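Local coordinates for protein inosine-uridine nucleoside N-ribohydrolase (Xanthomonas oryzae pv. oryzae, PDB 4KL0) that binds calcium and probably hydrolyses N-glycosyl bonds of nucleosides, acting as a bacterial effector, at residues Val7-Pro10 against Thr11-Ala14; Cys136-Leu139 against Ala140-His144; Arg196-Asn199 against Asn200-Ile204. All coordinates share one frame; numbering follows the deposited sequence.

All three contacts are local, each formed round an end or a short turn of a helix. None touches another. Contact 1 starts helix 10-20 near the modelled N-terminus, and contact 2 lies in the last turns of helix 133-141 and the loop after it. Both lie at the periphery, with centres 24 and 23 Å from the centre of the chain, and both are away from the calcium site. Contact 3 lies deeper, its centre 14 Å from that point. The side chain of Asn199 comes within about 5 Å of the bound calcium ion. The centres of contacts 1 and 3 are 37 Å apart, on opposite sides of the chain's centre. Contacts 2 and 3 approach to about 16 Å between nearest atoms.

Contact 1. Residues Val7-Pro10 against Thr11-Ala14; sequences VLTP and TEAA
Thr9 and Glu12 grip each other across the first turn of helix 10-20, their side chains passing at a slant. Each side chain bonds to the backbone N of the other residue. Thr9 OG1 accepts from Glu12 N at 3.1 Å. Its chi1 of 67° sets OG1 between the backbone N and the carbonyl carbon, which places the hydroxyl within bonding distance of Glu12 N. In return Thr9 N donates to Glu12 OE1 at 3.0 Å, in a nearly straight bond (173°). The N-H meets the anti side of the carboxylate, 31° out of its plane. The Glu12 chain runs extended beyond CG and passes Thr9, with CG 3.3 Å from Thr9 OG1. The methyl Thr9 CG2 lies 3.5 Å from Glu12 OE1.

The buried carboxylate has further partners on helix 358-372. Lys370 forms a salt bridge with OE1, and Ser366 a hydrogen bond with OE2. These contacts probably favour the charged form of Glu12 and tie the helix start to that C-terminal helix.

Leu8, just before the cap, packs on Ala13, with CD1 3.7 Å from Ala13 CA. Backbone bonds then begin the helix: Ala13 N to Thr9 O at 2.8 Å and Ala14 N to Pro10 O at 3.0 Å. Pro10 occupies the first helical position, where its lack of an N-H costs no helical bond. Thr9 as N-cap and Glu12 three residues on make a classic capping box.

Contact 2. Residues Cys136-Leu139 against Ala140-His144; sequences CERL and ATSPH
Arg138 O is gripped by two donors from the residues that follow it. Ser142 OG donates to it at 2.8 Å, and Thr141 N adds a weak bond at 3.3 Å. This is the last part of helix 133-141, where a serine hydroxyl turns back onto a carbonyl of the preceding turn. The hydroxyl comes from above the carbonyl plane, 37° out of it, and does not sit on a lone pair. Ser142 chi1 of -70° sets OG anti to its own carbonyl carbon and brings it over the turn.

The regular pattern is fading here. Ala140 N still makes a sound bond to Cys136 O at 3.1 Å. Thr141 N is shared weakly between Arg138 O and Glu137 O.

The Arg138 side chain leaves the turn with CG anti to the backbone N (178°) and bends at chi3. Its NE forms a salt bridge with Asp62, which links this part of the helix to strand 58-65. Leu139 packs on Leu160, Leu167 and Val168 of helices 155-163 and 165-171.

Two methyl groups crowd Glu137 O. Ala140 CB lies 3.3 Å from Glu137 O, and Thr141 CG2 approaches the same oxygen to 3.2 Å.

Contact 3. Residues Arg196-Asn199 against Asn200-Ile204; sequences RAYN and NATDI
Ala197 and Ala201 are joined by a nearly straight backbone bond. Ala201 N donates to Ala197 O at 3.0 Å, with an N-H...O angle of 161°. One residue on, Thr202 N reaches Tyr198 O in a weak bond of 3.1 Å.

Among the side chains, Ala197 CB lies 3.6 Å from Asn200 ND2. The Tyr198 ring and the Thr202 side chain pass each other at a slant, with Tyr198 CE2 3.9 Å from Thr202 OG1. Tyr198 CG stands anti to the backbone N (chi1 -177°), which carries the ring off the helix; Lys38 is its cation-pi partner and Glu109 bonds its OH.

Ala197 is the N-cap of helix 198-202. This turn follows strand 172-178 of the Rossmann-like nucleoside hydrolase fold and borders the calcium site. The Tyr198 side chain is about 4 Å from that of Asp35, a calcium ligand.

Amide side chains anchor the turn. Asn199 ND2 donates to Met178 O, and Asn200 ND2 to the carbonyls of Gly180 and Asp194.

A water spans the end of the turn. It lies 2.8 Å from Asn199 O and 2.9 Å from Asp203 O. Asp203 caps the next helix through OD1 to Ala206 N, while its OD2 bonds Thr155.

Contact 1. Residues Val7-Pro10 against Thr11-Ala14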
# COMPACT_ATOMS: atom_id res chain seq x y z
N VAL A 7 11.82 -6.49 19.95
CA VAL A 7 11.56 -5.60 21.08
C VAL A 7 11.11 -4.24 20.58
O VAL A 7 11.53 -3.74 19.50
CB VAL A 7 12.76 -5.46 22.10
CG1 VAL A 7 13.80 -4.44 21.60
CG2 VAL A 7 12.28 -5.02 23.48
N LEU A 8 10.25 -3.66 21.40
CA LEU A 8 9.61 -2.39 21.22
C LEU A 8 10.05 -1.48 22.36
O LEU A 8 10.42 -1.98 23.44
CB LEU A 8 8.13 -2.62 21.35
CG LEU A 8 7.52 -3.53 20.27
CD1 LEU A 8 6.04 -3.61 20.49
CD2 LEU A 8 7.83 -2.90 18.93
N THR A 9 9.96 -0.18 22.14
CA THR A 9 10.20 0.81 23.19
C THR A 9 8.97 0.87 24.07
O THR A 9 7.89 0.46 23.65
CB THR A 9 10.41 2.24 22.62
OG1 THR A 9 9.20 2.72 22.02
CG2 THR A 9 11.54 2.26 21.61
N PRO A 10 9.11 1.42 25.29
CA PRO A 10 7.90 1.54 26.11
C PRO A 10 6.71 2.13 25.40
O PRO A 10 5.64 1.52 25.49
CB PRO A 10 8.32 2.50 27.23
CG PRO A 10 9.77 2.20 27.40
CD PRO A 10 10.30 1.92 26.01
N THR A 11 6.84 3.27 24.74
CA THR A 11 5.68 3.86 24.08
C THR A 11 5.20 3.03 22.86
O THR A 11 4.03 3.05 22.52
CB THR A 11 5.88 5.34 23.70
OG1 THR A 11 6.75 5.45 22.56
CG2 THR A 11 6.46 6.08 24.88
N GLU A 12 6.10 2.32 22.18
CA GLU A 12 5.66 1.45 21.07
C GLU A 12 4.88 0.27 21.64
O GLU A 12 3.82 -0.09 21.13
CB GLU A 12 6.86 0.94 20.27
CG GLU A 12 7.39 1.99 19.30
CD GLU A 12 8.78 1.63 18.78
OE1 GLU A 12 9.45 0.68 19.29
OE2 GLU A 12 9.20 2.36 17.85
N ALA A 13 5.40 -0.32 22.70
CA ALA A 13 4.78 -1.49 23.29
C ALA A 13 3.38 -1.10 23.77
O ALA A 13 2.42 -1.85 23.59
CB ALA A 13 5.64 -2.07 24.42
N ALA A 14 3.24 0.10 24.35
CA ALA A 14 1.92 0.58 24.79
C ALA A 14 0.90 0.81 23.69
O ALA A 14 -0.32 0.58 23.86
CB ALA A 14 2.06 1.87 25.62

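Contact 2. Residues Cys136-Leu139 against Ala140-His144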
# COMPACT_ATOMS: atom_id res chain seq x y z
N CYS A 136 -11.69 -14.93 -7.23
CA CYS A 136 -13.06 -15.27 -7.62
C CYS A 136 -13.54 -16.52 -6.86
O CYS A 136 -14.62 -16.51 -6.19
CB CYS A 136 -13.17 -15.50 -9.13
SG CYS A 136 -13.13 -14.00 -10.16
N GLU A 137 -12.76 -17.59 -6.96
CA GLU A 137 -13.08 -18.84 -6.26
C GLU A 137 -13.25 -18.62 -4.77
O GLU A 137 -14.11 -19.23 -4.13
CB GLU A 137 -12.00 -19.89 -6.50
CG GLU A 137 -11.79 -20.23 -7.97
CD GLU A 137 -10.84 -21.41 -8.16
OE1 GLU A 137 -10.71 -22.22 -7.21
OE2 GLU A 137 -10.22 -21.53 -9.24
N ARG A 138 -12.43 -17.74 -4.19
CA ARG A 138 -12.53 -17.48 -2.77
C ARG A 138 -13.77 -16.66 -2.38
O ARG A 138 -14.36 -16.90 -1.33
CB ARG A 138 -11.21 -16.85 -2.24
CG ARG A 138 -11.30 -16.52 -0.74
CD ARG A 138 -9.97 -15.99 -0.20
NE ARG A 138 -8.85 -16.89 -0.46
CZ ARG A 138 -8.57 -17.91 0.35
NH1 ARG A 138 -9.34 -18.14 1.41
NH2 ARG A 138 -7.51 -18.70 0.09
N LEU A 139 -14.17 -15.69 -3.21
CA LEU A 139 -15.38 -14.92 -2.92
C LEU A 139 -16.58 -15.91 -2.90
O LEU A 139 -17.51 -15.75 -2.11
CB LEU A 139 -15.61 -13.83 -3.99
CG LEU A 139 -14.63 -12.66 -3.85
CD1 LEU A 139 -14.85 -11.66 -4.96
CD2 LEU A 139 -14.81 -11.99 -2.48
N ALA A 140 -16.50 -16.91 -3.75
CA ALA A 140 -17.58 -17.92 -3.90
C ALA A 140 -17.79 -18.73 -2.64
O ALA A 140 -18.92 -19.01 -2.23
CB ALA A 140 -17.25 -18.85 -5.06
N THR A 141 -16.67 -19.12 -2.03
CA THR A 141 -16.68 -20.10 -0.94
C THR A 141 -16.36 -19.50 0.43
O THR A 141 -16.09 -20.22 1.40
CB THR A 141 -15.68 -21.23 -1.25
OG1 THR A 141 -15.78 -22.25 -0.24
CG2 THR A 141 -14.26 -20.70 -1.32
N SER A 142 -16.41 -18.18 0.54
CA SER A 142 -16.24 -17.61 1.87
C SER A 142 -17.55 -17.44 2.60
O SER A 142 -18.50 -16.86 2.06
CB SER A 142 -15.51 -16.26 1.83
OG SER A 142 -14.17 -16.48 1.48
N PRO A 143 -17.58 -17.90 3.86
CA PRO A 143 -18.71 -17.73 4.78
C PRO A 143 -18.79 -16.31 5.32
O PRO A 143 -19.83 -15.90 5.86
CB PRO A 143 -18.39 -18.73 5.89
CG PRO A 143 -16.91 -18.86 5.88
CD PRO A 143 -16.47 -18.67 4.46
N HIS A 144 -17.71 -15.54 5.17
CA HIS A 144 -17.71 -14.17 5.69
C HIS A 144 -17.23 -13.18 4.64
O HIS A 144 -16.51 -13.58 3.73
CB HIS A 144 -16.83 -14.10 6.92
CG HIS A 144 -17.28 -15.01 8.02
ND1 HIS A 144 -16.92 -16.35 8.08
CD2 HIS A 144 -18.07 -14.78 9.10
CE1 HIS A 144 -17.46 -16.89 9.16
NE2 HIS A 144 -18.17 -15.96 9.79

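Contact 3. Residues Arg196-Asn199 against Asn200-Ile204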
# COMPACT_ATOMS: atom_id res chain seq x y z
N ARG A 196 -4.82 12.62 -11.77
CA ARG A 196 -3.48 13.00 -11.33
C ARG A 196 -2.92 12.08 -10.27
O ARG A 196 -1.73 12.10 -10.01
CB ARG A 196 -3.46 14.46 -10.81
CG ARG A 196 -3.89 15.43 -11.91
CD ARG A 196 -4.23 16.81 -11.29
NE ARG A 196 -5.42 16.70 -10.45
CZ ARG A 196 -5.90 17.73 -9.73
NH1 ARG A 196 -5.32 18.94 -9.76
NH2 ARG A 196 -6.96 17.53 -8.94
N ALA A 197 -3.77 11.29 -9.62
CA ALA A 197 -3.28 10.50 -8.49
C ALA A 197 -2.59 9.27 -9.06
O ALA A 197 -3.15 8.62 -9.93
CB ALA A 197 -4.46 10.04 -7.57
N TYR A 198 -1.42 8.94 -8.52
CA TYR A 198 -0.52 7.94 -9.14
C TYR A 198 -1.23 6.61 -9.44
O TYR A 198 -1.16 6.08 -10.57
CB TYR A 198 0.71 7.70 -8.22
CG TYR A 198 1.72 6.73 -8.84
CD1 TYR A 198 2.84 7.21 -9.53
CD2 TYR A 198 1.56 5.37 -8.71
CE1 TYR A 198 3.77 6.33 -10.11
CE2 TYR A 198 2.44 4.47 -9.29
CZ TYR A 198 3.56 4.96 -9.99
OH TYR A 198 4.44 4.05 -10.56
N ASN A 199 -1.89 6.06 -8.43
CA ASN A 199 -2.51 4.74 -8.63
C ASN A 199 -3.66 4.79 -9.62
O ASN A 199 -3.95 3.85 -10.32
CB ASN A 199 -2.95 4.09 -7.35
CG ASN A 199 -1.75 3.66 -6.51
OD1 ASN A 199 -0.66 3.36 -7.10
ND2 ASN A 199 -1.88 3.69 -5.18
N ASN A 200 -4.38 5.90 -9.64
CA ASN A 200 -5.45 5.94 -10.64
C ASN A 200 -4.87 6.02 -12.05
O ASN A 200 -5.38 5.37 -12.97
CB ASN A 200 -6.32 7.17 -10.45
CG ASN A 200 -7.10 7.20 -9.15
OD1 ASN A 200 -7.47 6.18 -8.57
ND2 ASN A 200 -7.42 8.42 -8.72
N ALA A 201 -3.80 6.83 -12.21
CA ALA A 201 -3.13 7.10 -13.51
C ALA A 201 -2.41 5.89 -14.10
O ALA A 201 -2.21 5.85 -15.33
CB ALA A 201 -2.19 8.23 -13.36
N THR A 202 -2.13 4.88 -13.27
CA THR A 202 -1.52 3.64 -13.79
C THR A 202 -2.39 3.04 -14.89
O THR A 202 -1.86 2.63 -15.95
CB THR A 202 -1.27 2.61 -12.67
OG1 THR A 202 -0.29 3.12 -11.75
CG2 THR A 202 -0.76 1.29 -13.29
N ASP A 203 -3.71 2.98 -14.66
CA ASP A 203 -4.66 2.51 -15.69
C ASP A 203 -5.95 3.28 -15.37
O ASP A 203 -6.78 2.84 -14.55
CB ASP A 203 -4.84 0.99 -15.59
CG ASP A 203 -5.86 0.43 -16.57
OD1 ASP A 203 -6.59 1.23 -17.25
OD2 ASP A 203 -5.97 -0.82 -16.62
N ILE A 204 -6.10 4.42 -16.03
CA ILE A 204 -7.19 5.33 -15.63
C ILE A 204 -8.58 4.76 -15.97
O ILE A 204 -9.53 5.04 -15.23
CB ILE A 204 -6.98 6.74 -16.17
CG1 ILE A 204 -7.98 7.70 -15.49
CG2 ILE A 204 -7.19 6.72 -17.68
CD1 ILE A 204 -7.85 7.78 -13.98
O HOH W 1 -5.58 2.29 -12.02